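Local structure of penicillin binding protein 2X (Streptococcus thermophilus, 5U47) at residues A[58-63]-A[101-106]; A[91-96]-A[105-110]; A[142-147]-A[154-159]; A[232-237]-A[262-267]. The protein probably cross-links peptides of adjacent peptidoglycan strands as a transpeptidase of the division septum, and is a likely target of beta-lactams, which acylate the active site of such enzymes. The protein carries 1 engineered substitution. All coordinates share one frame; numbering follows the deposited sequence.

Contact 1 of 4, residues A[58-63]-A[101-106]; sequences TSYVSP and GAYQVS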
loop_
_atom_site.group_PDB
_atom_site.type_symbol
_atom_site.label_atom_id
_atom_site.label_comp_id
_atom_site.label_asym_id
_atom_site.label_seq_id
_atom_site.Cartn_x
_atom_site.Cartn_y
_atom_site.Cartn_z
ATOM N N THR A 58 20.505 -40.481 -31.261
ATOM C CA THR A 58 20.372 -40.966 -32.631
ATOM C C THR A 58 18.921 -41.405 -32.926
ATOM O O THR A 58 18.562 -41.682 -34.086
ATOM C CB THR A 58 21.385 -42.096 -32.943
ATOM O OG1 THR A 58 21.247 -43.155 -31.993
ATOM C CG2 THR A 58 22.803 -41.561 -32.881
ATOM N N SER A 59 18.096 -41.482 -31.877
ATOM C CA SER A 59 16.672 -41.806 -32.045
ATOM C C SER A 59 15.838 -40.587 -32.452
ATOM O O SER A 59 14.687 -40.740 -32.855
ATOM C CB SER A 59 16.079 -42.422 -30.768
ATOM O OG SER A 59 16.657 -43.685 -30.496
ATOM N N TYR A 60 16.410 -39.388 -32.361
ATOM C CA TYR A 60 15.671 -38.165 -32.696
ATOM C C TYR A 60 15.654 -37.924 -34.213
ATOM O O TYR A 60 16.392 -37.097 -34.747
ATOM C CB TYR A 60 16.254 -36.976 -31.921
ATOM C CG TYR A 60 15.443 -35.694 -31.983
ATOM C CD1 TYR A 60 14.177 -35.622 -31.405
ATOM C CD2 TYR A 60 15.983 -34.525 -32.538
ATOM C CE1 TYR A 60 13.438 -34.436 -31.432
ATOM C CE2 TYR A 60 15.265 -33.336 -32.563
ATOM C CZ TYR A 60 13.990 -33.293 -32.013
ATOM O OH TYR A 60 13.276 -32.110 -32.034
ATOM N N VAL A 61 14.790 -38.670 -34.895
ATOM C CA VAL A 61 14.646 -38.586 -36.340
ATOM C C VAL A 61 13.183 -38.395 -36.725
ATOM O O VAL A 61 12.283 -38.720 -35.943
ATOM C CB VAL A 61 15.177 -39.870 -37.023
ATOM C CG1 VAL A 61 16.631 -40.105 -36.648
ATOM C CG2 VAL A 61 14.324 -41.095 -36.670
ATOM N N SER A 62 12.956 -37.873 -37.928
ATOM C CA SER A 62 11.600 -37.690 -38.451
ATOM C C SER A 62 11.063 -39.062 -38.860
ATOM O O SER A 62 11.818 -40.033 -38.879
ATOM C CB SER A 62 11.604 -36.769 -39.687
ATOM O OG SER A 62 12.048 -37.451 -40.864
ATOM N N PRO A 63 9.761 -39.147 -39.204
ATOM C CA PRO A 63 9.201 -40.419 -39.677
ATOM C C PRO A 63 9.929 -41.037 -40.894
ATOM O O PRO A 63 9.875 -42.261 -41.065
ATOM C CB PRO A 63 7.759 -40.050 -40.021
ATOM C CG PRO A 63 7.429 -38.953 -39.067
ATOM C CD PRO A 63 8.699 -38.170 -38.887
ATOM N N GLY A 101 24.661 -42.112 -23.072
ATOM C CA GLY A 101 23.254 -42.349 -22.721
ATOM C C GLY A 101 22.345 -41.123 -22.670
ATOM O O GLY A 101 21.161 -41.249 -22.349
ATOM N N ALA A 102 22.886 -39.950 -23.007
ATOM C CA ALA A 102 22.134 -38.692 -22.960
ATOM C C ALA A 102 21.274 -38.476 -24.204
ATOM O O ALA A 102 21.661 -38.863 -25.320
ATOM C CB ALA A 102 23.088 -37.522 -22.789
ATOM N N TYR A 103 20.114 -37.850 -24.004
ATOM C CA TYR A 103 19.198 -37.555 -25.096
ATOM C C TYR A 103 19.454 -36.106 -25.505
ATOM O O TYR A 103 19.844 -35.818 -26.648
ATOM C CB TYR A 103 17.735 -37.773 -24.669
ATOM C CG TYR A 103 16.802 -38.054 -25.839
ATOM C CD1 TYR A 103 16.454 -37.049 -26.742
ATOM C CD2 TYR A 103 16.270 -39.337 -26.043
ATOM C CE1 TYR A 103 15.604 -37.309 -27.819
ATOM C CE2 TYR A 103 15.420 -39.607 -27.116
ATOM C CZ TYR A 103 15.088 -38.590 -28.005
ATOM O OH TYR A 103 14.244 -38.830 -29.076
ATOM N N GLN A 104 19.260 -35.211 -24.542
ATOM C CA GLN A 104 19.474 -33.795 -24.725
ATOM C C GLN A 104 20.405 -33.331 -23.622
ATOM O O GLN A 104 20.208 -33.677 -22.458
ATOM C CB GLN A 104 18.138 -33.049 -24.620
ATOM C CG GLN A 104 18.207 -31.575 -24.982
ATOM C CD GLN A 104 16.840 -30.901 -24.924
ATOM O OE1 GLN A 104 16.103 -31.058 -23.951
ATOM N NE2 GLN A 104 16.508 -30.132 -25.959
ATOM N N VAL A 105 21.402 -32.534 -23.991
ATOM C CA VAL A 105 22.363 -32.025 -23.025
ATOM C C VAL A 105 22.354 -30.495 -22.981
ATOM O O VAL A 105 21.953 -29.828 -23.950
ATOM C CB VAL A 105 23.789 -32.537 -23.329
ATOM C CG1 VAL A 105 23.774 -34.058 -23.468
ATOM C CG2 VAL A 105 24.356 -31.893 -24.597
ATOM N N SER A 106 22.797 -29.958 -21.847
ATOM C CA SER A 106 22.893 -28.518 -21.626
ATOM C C SER A 106 24.376 -28.124 -21.578
ATOM O O SER A 106 25.249 -28.965 -21.798
ATOM C CB SER A 106 22.145 -28.126 -20.348
ATOM O OG SER A 106 22.651 -28.824 -19.229
#
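Val61 N donates to Ser59 O at 2.9 Å, and the bend this bond closes is where Tyr103 meets the loop 58-63. Tyr60 CB lies 3.9 Å from Tyr103 OH, and Ser59 C is 4.1 Å from the same oxygen, so the phenol end sits against the backbone where Ser59 passes into Tyr60. The polar partner of this hydroxyl is Lys197 NZ, through a weak hydrogen bond. With CG anti to the backbone nitrogen (chi1 -156°), the Tyr103 side chain runs out until its far end nears the loop. The two tyrosines cross at about a right angle. Tyr103 OH stands at the edge of the Tyr60 ring, near its plane and 4.0 Å from Tyr60 CD1, while Tyr60 CB approaches the Tyr103 ring obliquely, 4.2 Å from Tyr103 CE1. There is no stack, and no hydrogen bond joins the two segments. Tyr60 OH turns to Glu194, with which it is hydrogen-bonded. The contact is small, 113 Å² in all, and lies at the surface. Behind it, backbone hydrogen bonds pair Val105 with Ala54 of strand 42-55, and Tyr103 with Val56 and Ser57 just beyond it. Past that strand the chain bends sharply, and Tyr60 is the centre of an inverse gamma turn.

Contact 2 of 4, residues A[91-96]-A[105-110]; sequences SYTLAQ and VSFGLK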
loop_
_atom_site.group_PDB
_atom_site.type_symbol
_atom_site.label_atom_id
_atom_site.label_comp_id
_atom_site.label_asym_id
_atom_site.label_seq_id
_atom_site.Cartn_x
_atom_site.Cartn_y
_atom_site.Cartn_z
ATOM N N SER A 91 36.617 -27.868 -25.489
ATOM C CA SER A 91 36.679 -29.157 -24.797
ATOM C C SER A 91 35.456 -29.425 -23.909
ATOM O O SER A 91 35.067 -30.564 -23.736
ATOM C CB SER A 91 37.979 -29.274 -23.980
ATOM O OG SER A 91 38.150 -28.169 -23.103
ATOM N N TYR A 92 34.851 -28.382 -23.357
ATOM C CA TYR A 92 33.655 -28.567 -22.520
ATOM C C TYR A 92 32.432 -28.877 -23.392
ATOM O O TYR A 92 31.668 -29.798 -23.090
ATOM C CB TYR A 92 33.398 -27.348 -21.643
ATOM C CG TYR A 92 32.121 -27.468 -20.835
ATOM C CD1 TYR A 92 32.077 -28.226 -19.656
ATOM C CD2 TYR A 92 30.950 -26.832 -21.254
ATOM C CE1 TYR A 92 30.905 -28.342 -18.920
ATOM C CE2 TYR A 92 29.776 -26.942 -20.525
ATOM C CZ TYR A 92 29.757 -27.698 -19.361
ATOM O OH TYR A 92 28.585 -27.793 -18.649
ATOM N N THR A 93 32.254 -28.089 -24.456
ATOM C CA THR A 93 31.166 -28.286 -25.430
ATOM C C THR A 93 31.250 -29.707 -25.985
ATOM O O THR A 93 30.256 -30.430 -25.988
ATOM C CB THR A 93 31.259 -27.271 -26.604
ATOM O OG1 THR A 93 31.080 -25.937 -26.110
ATOM C CG2 THR A 93 30.203 -27.546 -27.690
ATOM N N LEU A 94 32.446 -30.091 -26.447
ATOM C CA LEU A 94 32.686 -31.435 -26.989
ATOM C C LEU A 94 32.374 -32.529 -25.963
ATOM O O LEU A 94 31.705 -33.512 -26.294
ATOM C CB LEU A 94 34.125 -31.571 -27.513
ATOM C CG LEU A 94 34.426 -30.791 -28.802
ATOM C CD1 LEU A 94 35.922 -30.702 -29.057
ATOM C CD2 LEU A 94 33.713 -31.408 -30.002
ATOM N N ALA A 95 32.831 -32.335 -24.724
ATOM C CA ALA A 95 32.580 -33.293 -23.634
ATOM C C ALA A 95 31.097 -33.534 -23.468
ATOM O O ALA A 95 30.637 -34.680 -23.545
ATOM C CB ALA A 95 33.162 -32.789 -22.324
ATOM N N GLN A 96 30.356 -32.441 -23.277
ATOM C CA GLN A 96 28.904 -32.493 -23.087
ATOM C C GLN A 96 28.182 -33.159 -24.254
ATOM O O GLN A 96 27.339 -34.030 -24.050
ATOM C CB GLN A 96 28.334 -31.085 -22.877
ATOM C CG GLN A 96 28.733 -30.404 -21.575
ATOM C CD GLN A 96 28.194 -31.120 -20.353
ATOM O OE1 GLN A 96 28.689 -32.173 -19.964
ATOM N NE2 GLN A 96 27.194 -30.539 -19.732
ATOM N N VAL A 105 21.402 -32.534 -23.991
ATOM C CA VAL A 105 22.363 -32.025 -23.025
ATOM C C VAL A 105 22.354 -30.495 -22.981
ATOM O O VAL A 105 21.953 -29.828 -23.950
ATOM C CB VAL A 105 23.789 -32.537 -23.329
ATOM C CG1 VAL A 105 23.774 -34.058 -23.468
ATOM C CG2 VAL A 105 24.356 -31.893 -24.597
ATOM N N SER A 106 22.797 -29.958 -21.847
ATOM C CA SER A 106 22.893 -28.518 -21.626
ATOM C C SER A 106 24.376 -28.124 -21.578
ATOM O O SER A 106 25.249 -28.965 -21.798
ATOM C CB SER A 106 22.145 -28.126 -20.348
ATOM O OG SER A 106 22.651 -28.824 -19.229
ATOM N N PHE A 107 24.661 -26.858 -21.291
ATOM C CA PHE A 107 26.036 -26.365 -21.328
ATOM C C PHE A 107 26.425 -25.472 -20.146
ATOM O O PHE A 107 27.235 -24.550 -20.298
ATOM C CB PHE A 107 26.268 -25.654 -22.677
ATOM C CG PHE A 107 26.150 -26.571 -23.865
ATOM C CD1 PHE A 107 24.917 -26.796 -24.477
ATOM C CD2 PHE A 107 27.265 -27.231 -24.360
ATOM C CE1 PHE A 107 24.809 -27.656 -25.561
ATOM C CE2 PHE A 107 27.159 -28.091 -25.440
ATOM C CZ PHE A 107 25.933 -28.305 -26.045
ATOM N N GLY A 108 25.861 -25.763 -18.970
ATOM C CA GLY A 108 26.205 -25.041 -17.738
ATOM C C GLY A 108 25.822 -23.573 -17.665
ATOM O O GLY A 108 24.966 -23.108 -18.413
ATOM N N LEU A 109 26.482 -22.841 -16.759
ATOM C CA LEU A 109 26.192 -21.410 -16.539
ATOM C C LEU A 109 26.323 -20.530 -17.774
ATOM O O LEU A 109 25.503 -19.639 -17.968
ATOM C CB LEU A 109 27.044 -20.830 -15.401
ATOM C CG LEU A 109 26.537 -21.015 -13.962
ATOM C CD1 LEU A 109 26.155 -22.456 -13.641
ATOM C CD2 LEU A 109 27.602 -20.493 -13.000
ATOM N N LYS A 110 27.345 -20.762 -18.599
ATOM C CA LYS A 110 27.502 -19.974 -19.825
ATOM C C LYS A 110 26.393 -20.318 -20.842
ATOM O O LYS A 110 26.130 -19.547 -21.764
ATOM C CB LYS A 110 28.887 -20.151 -20.438
ATOM C CG LYS A 110 30.026 -19.577 -19.598
ATOM C CD LYS A 110 31.316 -19.511 -20.409
ATOM C CE LYS A 110 32.492 -18.915 -19.637
ATOM N NZ LYS A 110 33.079 -19.850 -18.637
#
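The ring of Tyr92 lies with its edge against the peptide that joins Phe107 to Gly108. Phe107 C sits in the ring plane, and Phe107 O comes in obliquely, 3.5 Å from Tyr92 CE2. Tyr92 OH reaches a little further, to 3.4 Å from Gly108 N, but the angle is too poor for a hydrogen bond. From one turn along the helix, Gln96 CG rests on one face of the same ring, offset toward its rim.

Gln96 carries the polar link. Its chain is bent at chi2 (-65°), which swings the amide toward the loop, and Gln96 NE2 donates to Ser106 O at 3.2 Å. The bond is far from straight, 138° at the hydrogen, and the donor stands well above the carbonyl plane, off the lone pairs. The helix backbone joins in as well: both methyls of Val105 press on Gln96 O, with CG1 at 3.6 Å from it, while this oxygen also accepts from Thr99 OG1.

Deeper in, the Thr93 methyl CG2 meets Phe107 CE2 at 3.8 Å, the side chains crossing at a slant. The Phe107 side chain also touches Leu82 of helix 72-86 and Ile52 and Ala54 of strand 42-55. In the dimerisation domain of this penicillin-binding protein, helix 90-97 thus packs on the chain leaving strand 104-105, with the phenylalanine wedged between helices and sheet.

Contact 3 of 4, residues A[142-147]-A[154-159]; sequences RMYPNG and LGRAEP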
loop_
_atom_site.group_PDB
_atom_site.type_symbol
_atom_site.label_atom_id
_atom_site.label_comp_id
_atom_site.label_asym_id
_atom_site.label_seq_id
_atom_site.Cartn_x
_atom_site.Cartn_y
_atom_site.Cartn_z
ATOM N N ARG A 142 11.801 -11.735 -12.910
ATOM C CA ARG A 142 11.165 -10.453 -12.660
ATOM C C ARG A 142 12.275 -9.440 -12.392
ATOM O O ARG A 142 13.126 -9.683 -11.553
ATOM C CB ARG A 142 10.255 -10.580 -11.451
ATOM C CG ARG A 142 9.276 -9.443 -11.233
ATOM C CD ARG A 142 8.189 -9.420 -12.309
ATOM N NE ARG A 142 7.036 -8.644 -11.883
ATOM C CZ ARG A 142 6.069 -8.198 -12.687
ATOM N NH1 ARG A 142 6.084 -8.425 -14.019
ATOM N NH2 ARG A 142 5.072 -7.526 -12.165
ATOM N N MET A 143 12.256 -8.325 -13.118
ATOM C CA MET A 143 13.264 -7.266 -12.995
ATOM C C MET A 143 12.671 -6.057 -12.246
ATOM O O MET A 143 11.545 -5.657 -12.531
ATOM C CB MET A 143 13.724 -6.848 -14.401
ATOM C CG MET A 143 14.688 -5.670 -14.432
ATOM S SD MET A 143 15.081 -5.101 -16.094
ATOM C CE MET A 143 16.028 -3.636 -15.672
ATOM N N TYR A 144 13.445 -5.472 -11.325
ATOM C CA TYR A 144 13.017 -4.322 -10.509
ATOM C C TYR A 144 14.086 -3.257 -10.764
ATOM O O TYR A 144 15.056 -3.143 -10.003
ATOM C CB TYR A 144 12.917 -4.724 -9.022
ATOM C CG TYR A 144 11.855 -5.768 -8.749
ATOM C CD1 TYR A 144 12.140 -7.129 -8.850
ATOM C CD2 TYR A 144 10.543 -5.390 -8.415
ATOM C CE1 TYR A 144 11.157 -8.085 -8.603
ATOM C CE2 TYR A 144 9.563 -6.335 -8.169
ATOM C CZ TYR A 144 9.871 -7.679 -8.261
ATOM O OH TYR A 144 8.871 -8.611 -8.041
ATOM N N PRO A 145 13.914 -2.469 -11.836
ATOM C CA PRO A 145 14.968 -1.556 -12.321
ATOM C C PRO A 145 15.464 -0.482 -11.374
ATOM O O PRO A 145 16.607 -0.016 -11.534
ATOM C CB PRO A 145 14.323 -0.870 -13.531
ATOM C CG PRO A 145 13.128 -1.688 -13.874
ATOM C CD PRO A 145 12.678 -2.344 -12.630
ATOM N N ASN A 146 14.619 -0.082 -10.420
ATOM C CA ASN A 146 14.974 0.968 -9.478
ATOM C C ASN A 146 15.739 0.487 -8.233
ATOM O O ASN A 146 16.088 1.304 -7.388
ATOM C CB ASN A 146 13.720 1.747 -9.084
ATOM C CG ASN A 146 13.061 2.401 -10.279
ATOM O OD1 ASN A 146 13.532 3.412 -10.789
ATOM N ND2 ASN A 146 11.979 1.821 -10.733
ATOM N N GLY A 147 16.032 -0.809 -8.131
ATOM C CA GLY A 147 16.799 -1.334 -6.982
ATOM C C GLY A 147 16.082 -1.129 -5.634
ATOM O O GLY A 147 14.986 -1.678 -5.415
ATOM N N LEU A 154 6.270 -2.910 -3.118
ATOM C CA LEU A 154 6.195 -3.684 -4.363
ATOM C C LEU A 154 6.131 -5.176 -4.127
ATOM O O LEU A 154 5.373 -5.874 -4.778
ATOM C CB LEU A 154 7.393 -3.383 -5.267
ATOM C CG LEU A 154 7.487 -1.976 -5.836
ATOM C CD1 LEU A 154 8.813 -1.791 -6.554
ATOM C CD2 LEU A 154 6.321 -1.696 -6.763
ATOM N N GLY A 155 6.925 -5.665 -3.188
ATOM C CA GLY A 155 7.000 -7.084 -2.966
ATOM C C GLY A 155 7.774 -7.764 -4.085
ATOM O O GLY A 155 8.429 -7.107 -4.908
ATOM N N ARG A 156 7.689 -9.093 -4.106
ATOM C CA ARG A 156 8.413 -9.933 -5.069
ATOM C C ARG A 156 7.516 -10.981 -5.721
ATOM O O ARG A 156 6.618 -11.522 -5.071
ATOM C CB ARG A 156 9.534 -10.697 -4.344
ATOM C CG ARG A 156 10.763 -9.869 -3.971
ATOM C CD ARG A 156 11.680 -9.599 -5.157
ATOM N NE ARG A 156 12.242 -10.860 -5.662
ATOM C CZ ARG A 156 13.226 -10.973 -6.565
ATOM N NH1 ARG A 156 13.813 -9.906 -7.094
ATOM N NH2 ARG A 156 13.632 -12.184 -6.934
ATOM N N ALA A 157 7.771 -11.227 -7.002
ATOM C CA ALA A 157 7.176 -12.325 -7.766
ATOM C C ALA A 157 8.388 -13.226 -8.040
ATOM O O ALA A 157 9.464 -12.732 -8.417
ATOM C CB ALA A 157 6.560 -11.836 -9.050
ATOM N N GLU A 158 8.239 -14.525 -7.802
ATOM C CA GLU A 158 9.345 -15.467 -7.923
ATOM C C GLU A 158 8.955 -16.608 -8.852
ATOM O O GLU A 158 7.780 -16.921 -8.965
ATOM C CB GLU A 158 9.667 -16.061 -6.546
ATOM C CG GLU A 158 9.979 -15.068 -5.424
ATOM C CD GLU A 158 11.298 -14.334 -5.615
ATOM O OE1 GLU A 158 12.052 -14.666 -6.562
ATOM O OE2 GLU A 158 11.579 -13.408 -4.820
ATOM N N PRO A 159 9.948 -17.253 -9.493
ATOM C CA PRO A 159 9.627 -18.379 -10.365
ATOM C C PRO A 159 9.283 -19.611 -9.540
ATOM O O PRO A 159 10.061 -20.010 -8.685
ATOM C CB PRO A 159 10.907 -18.587 -11.174
ATOM C CG PRO A 159 11.998 -18.031 -10.336
ATOM C CD PRO A 159 11.396 -17.011 -9.404
HETATM O O HOH W 1 11.477 -13.469 -10.377
#
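The Tyr144 ring and the Arg156 guanidinium pass obliquely, their planes 28° apart, with Arg156 NH1 3.6 Å from Tyr144 CE1. At the ring edge, near its plane, lie Leu154 CD1 and Ala157 N, whereas Gly155 O approaches at a slant, 3.5 Å from Tyr144 CE2. The guanidinium edge holds the carboxylate of Glu158 in a side-on salt bridge: Arg156 NE donates to Glu158 OE2 at 2.8 Å, and Arg156 NH2 to Glu158 OE1 at 3.0 Å. Arg156 NH1 is left for Ser269 O.

After strand 134-143 the chain makes a type I turn from Tyr144 to Gly147, then the short helix 151-154 that ends at Leu154. Gly155 leaves that helix with positive phi and leads into strand 157-161, one arm of the antiparallel pair with 168-172. Ala157 N then donates to Tyr144 OH at 3.0 Å, a bond of 146° at the hydrogen; the hydroxyl also has a weak hydrogen bond with Glu177. Strands 134-143 and 157-161 meet here through a water, which accepts from Arg142 N at 3.1 Å and donates to Ala157 O at 2.9 Å. Arg142 CG packs 4.2 Å from Ala157 CB before its buried guanidinium runs on to salt bridges with Glu177 and Asp46.

Contact 4 of 4, residues A[232-237]-A[262-267]; sequences TQMDTF and TQRPTY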
loop_
_atom_site.group_PDB
_atom_site.type_symbol
_atom_site.label_atom_id
_atom_site.label_comp_id
_atom_site.label_asym_id
_atom_site.label_seq_id
_atom_site.Cartn_x
_atom_site.Cartn_y
_atom_site.Cartn_z
ATOM N N THR A 232 16.511 8.425 -0.461
ATOM C CA THR A 232 17.753 9.090 -0.093
ATOM C C THR A 232 17.627 9.794 1.256
ATOM O O THR A 232 18.488 9.629 2.120
ATOM C CB THR A 232 18.148 10.122 -1.155
ATOM O OG1 THR A 232 18.220 9.484 -2.428
ATOM C CG2 THR A 232 19.465 10.789 -0.813
ATOM N N GLN A 233 16.562 10.562 1.452
ATOM C CA GLN A 233 16.389 11.275 2.726
ATOM C C GLN A 233 16.103 10.350 3.887
ATOM O O GLN A 233 16.519 10.644 4.998
ATOM C CB GLN A 233 15.319 12.368 2.641
ATOM C CG GLN A 233 15.646 13.404 1.610
ATOM C CD GLN A 233 17.019 13.995 1.834
ATOM O OE1 GLN A 233 17.844 13.917 0.962
ATOM N NE2 GLN A 233 17.285 14.522 3.053
ATOM N N MET A 234 15.424 9.229 3.623
ATOM C CA MET A 234 15.151 8.261 4.662
ATOM C C MET A 234 16.450 7.583 5.111
ATOM O O MET A 234 16.608 7.298 6.288
ATOM C CB MET A 234 14.151 7.212 4.190
ATOM C CG MET A 234 13.493 6.499 5.325
ATOM S SD MET A 234 12.431 7.628 6.281
ATOM C CE MET A 234 11.671 6.344 7.247
ATOM N N ASP A 235 17.360 7.308 4.176
ATOM C CA ASP A 235 18.662 6.729 4.547
ATOM C C ASP A 235 19.398 7.669 5.478
ATOM O O ASP A 235 19.981 7.224 6.465
ATOM C CB ASP A 235 19.562 6.464 3.338
ATOM C CG ASP A 235 19.096 5.304 2.491
ATOM O OD1 ASP A 235 18.275 4.462 2.947
ATOM O OD2 ASP A 235 19.568 5.238 1.352
ATOM N N THR A 236 19.374 8.964 5.169
ATOM C CA THR A 236 20.051 9.938 6.040
ATOM C C THR A 236 19.404 9.983 7.428
ATOM O O THR A 236 20.098 10.107 8.454
ATOM C CB THR A 236 20.041 11.340 5.434
ATOM O OG1 THR A 236 20.581 11.268 4.114
ATOM C CG2 THR A 236 20.895 12.329 6.283
ATOM N N PHE A 237 18.076 9.883 7.453
ATOM C CA PHE A 237 17.310 9.929 8.692
ATOM C C PHE A 237 17.682 8.723 9.571
ATOM O O PHE A 237 17.852 8.862 10.788
ATOM C CB PHE A 237 15.816 9.990 8.344
ATOM C CG PHE A 237 14.879 10.033 9.531
ATOM C CD1 PHE A 237 14.770 11.171 10.318
ATOM C CD2 PHE A 237 14.017 8.968 9.784
ATOM C CE1 PHE A 237 13.870 11.222 11.379
ATOM C CE2 PHE A 237 13.118 9.021 10.842
ATOM C CZ PHE A 237 13.043 10.152 11.637
ATOM N N THR A 262 7.849 4.324 2.042
ATOM C CA THR A 262 9.014 3.514 2.291
ATOM C C THR A 262 9.132 3.128 3.757
ATOM O O THR A 262 8.479 3.717 4.641
ATOM C CB THR A 262 10.310 4.226 1.806
ATOM O OG1 THR A 262 11.344 3.252 1.568
ATOM C CG2 THR A 262 10.770 5.278 2.809
ATOM N N GLN A 263 9.955 2.119 4.006
ATOM C CA GLN A 263 10.233 1.698 5.360
ATOM C C GLN A 263 11.665 1.271 5.462
ATOM O O GLN A 263 12.295 0.998 4.454
ATOM C CB GLN A 263 9.322 0.560 5.796
ATOM C CG GLN A 263 9.637 -0.811 5.226
ATOM C CD GLN A 263 8.614 -1.836 5.691
ATOM O OE1 GLN A 263 7.411 -1.674 5.465
ATOM N NE2 GLN A 263 9.080 -2.876 6.351
ATOM N N ARG A 264 12.166 1.246 6.700
ATOM C CA ARG A 264 13.505 0.860 7.002
ATOM C C ARG A 264 13.428 -0.110 8.182
ATOM O O ARG A 264 12.574 0.052 9.039
ATOM C CB ARG A 264 14.362 2.083 7.351
ATOM C CG ARG A 264 14.626 3.029 6.169
ATOM C CD ARG A 264 15.548 2.364 5.159
ATOM N NE ARG A 264 15.884 3.212 4.014
ATOM C CZ ARG A 264 15.099 3.419 2.948
ATOM N NH1 ARG A 264 13.885 2.895 2.874
ATOM N NH2 ARG A 264 15.521 4.199 1.949
ATOM N N PRO A 265 14.284 -1.133 8.219
ATOM C CA PRO A 265 15.283 -1.419 7.181
ATOM C C PRO A 265 14.625 -1.927 5.911
ATOM O O PRO A 265 13.484 -2.380 5.952
ATOM C CB PRO A 265 16.141 -2.541 7.816
ATOM C CG PRO A 265 15.217 -3.181 8.790
ATOM C CD PRO A 265 14.427 -2.042 9.367
ATOM N N THR A 266 15.348 -1.860 4.800
ATOM C CA THR A 266 14.795 -2.257 3.513
ATOM C C THR A 266 15.759 -3.160 2.787
ATOM O O THR A 266 16.741 -3.621 3.377
ATOM C CB THR A 266 14.430 -1.006 2.675
ATOM O OG1 THR A 266 13.648 -1.371 1.515
ATOM C CG2 THR A 266 15.696 -0.248 2.260
ATOM N N TYR A 267 15.450 -3.445 1.522
ATOM C CA TYR A 267 16.311 -4.258 0.670
ATOM C C TYR A 267 16.250 -3.790 -0.786
ATOM O O TYR A 267 15.329 -3.057 -1.194
ATOM C CB TYR A 267 15.904 -5.748 0.745
ATOM C CG TYR A 267 14.519 -6.077 0.202
ATOM C CD1 TYR A 267 13.387 -5.955 0.998
ATOM C CD2 TYR A 267 14.346 -6.545 -1.105
ATOM C CE1 TYR A 267 12.114 -6.258 0.504
ATOM C CE2 TYR A 267 13.095 -6.863 -1.602
ATOM C CZ TYR A 267 11.974 -6.722 -0.784
ATOM O OH TYR A 267 10.719 -7.033 -1.267
#
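Arg264 turns twice in the same sense, chi1 -68° and chi2 -69°, and this bend brings its guanidinium beside Asp235 on the neighbouring helix. The helix, 224-241, packs along strand 258-264, an outermost strand of the five-stranded antiparallel sheet of the penicillin-binding transpeptidase fold; the two short segments run nearly parallel, 25° apart, with axes 9.5 Å from each other at closest approach.

The grip on Asp235 is side-on, and both donors use one oxygen: Arg264 NE and Arg264 NH2 each donate to Asp235 OD1 at 2.9 Å, a salt bridge. NE meets that oxygen nearly in line with its C-O bond, NH2 from above the carboxylate plane. Arg264 NH2 also has a salt bridge to Glu231, so two acids of the helix probably share this one buried positive charge. Arg264 NH1 faces its own strand, donating to Thr262 OG1 and to Gln263 O, both at 2.9 Å. Thr262 OG1 is hydrogen-bonded to Glu231 too, which therefore holds both Arg264 and Thr262. Together these bonds fix the rotation of the guanidinium.

Apolar groups fill in around it. Met234 CG lies 3.7 Å from Arg264 CG and 3.9 Å from Thr262 CG2, its chain running antiparallel alongside both. Met234 CB sits over one guanidinium face, and on the opposite face the methyl Thr266 CG2 stands 3.5 Å above the Arg264 guanidinium plane.

How the contacts relate
Contacts 1 and 2 are neighbours at the far end of the molecule, their centres 16 Å apart; they share Val105 and Ser106. Contact 3 also lies in the dimerisation-domain part of the chain and reaches the same sheet as contact 1, but its centre is 37 Å from that of contact 1 and 30 Å from that of contact 2. Contact 4 enters the transpeptidase domain and touches contact 3 directly: Tyr267 OH packs 3.9 Å from Arg156 CG. The active site is probably marked by an SxxK motif leading into helix 297-308, outside all four contacts. Strand 258-264 of contact 4 and strand 503-510, with its KSG sequence, form opposite edges of one sheet.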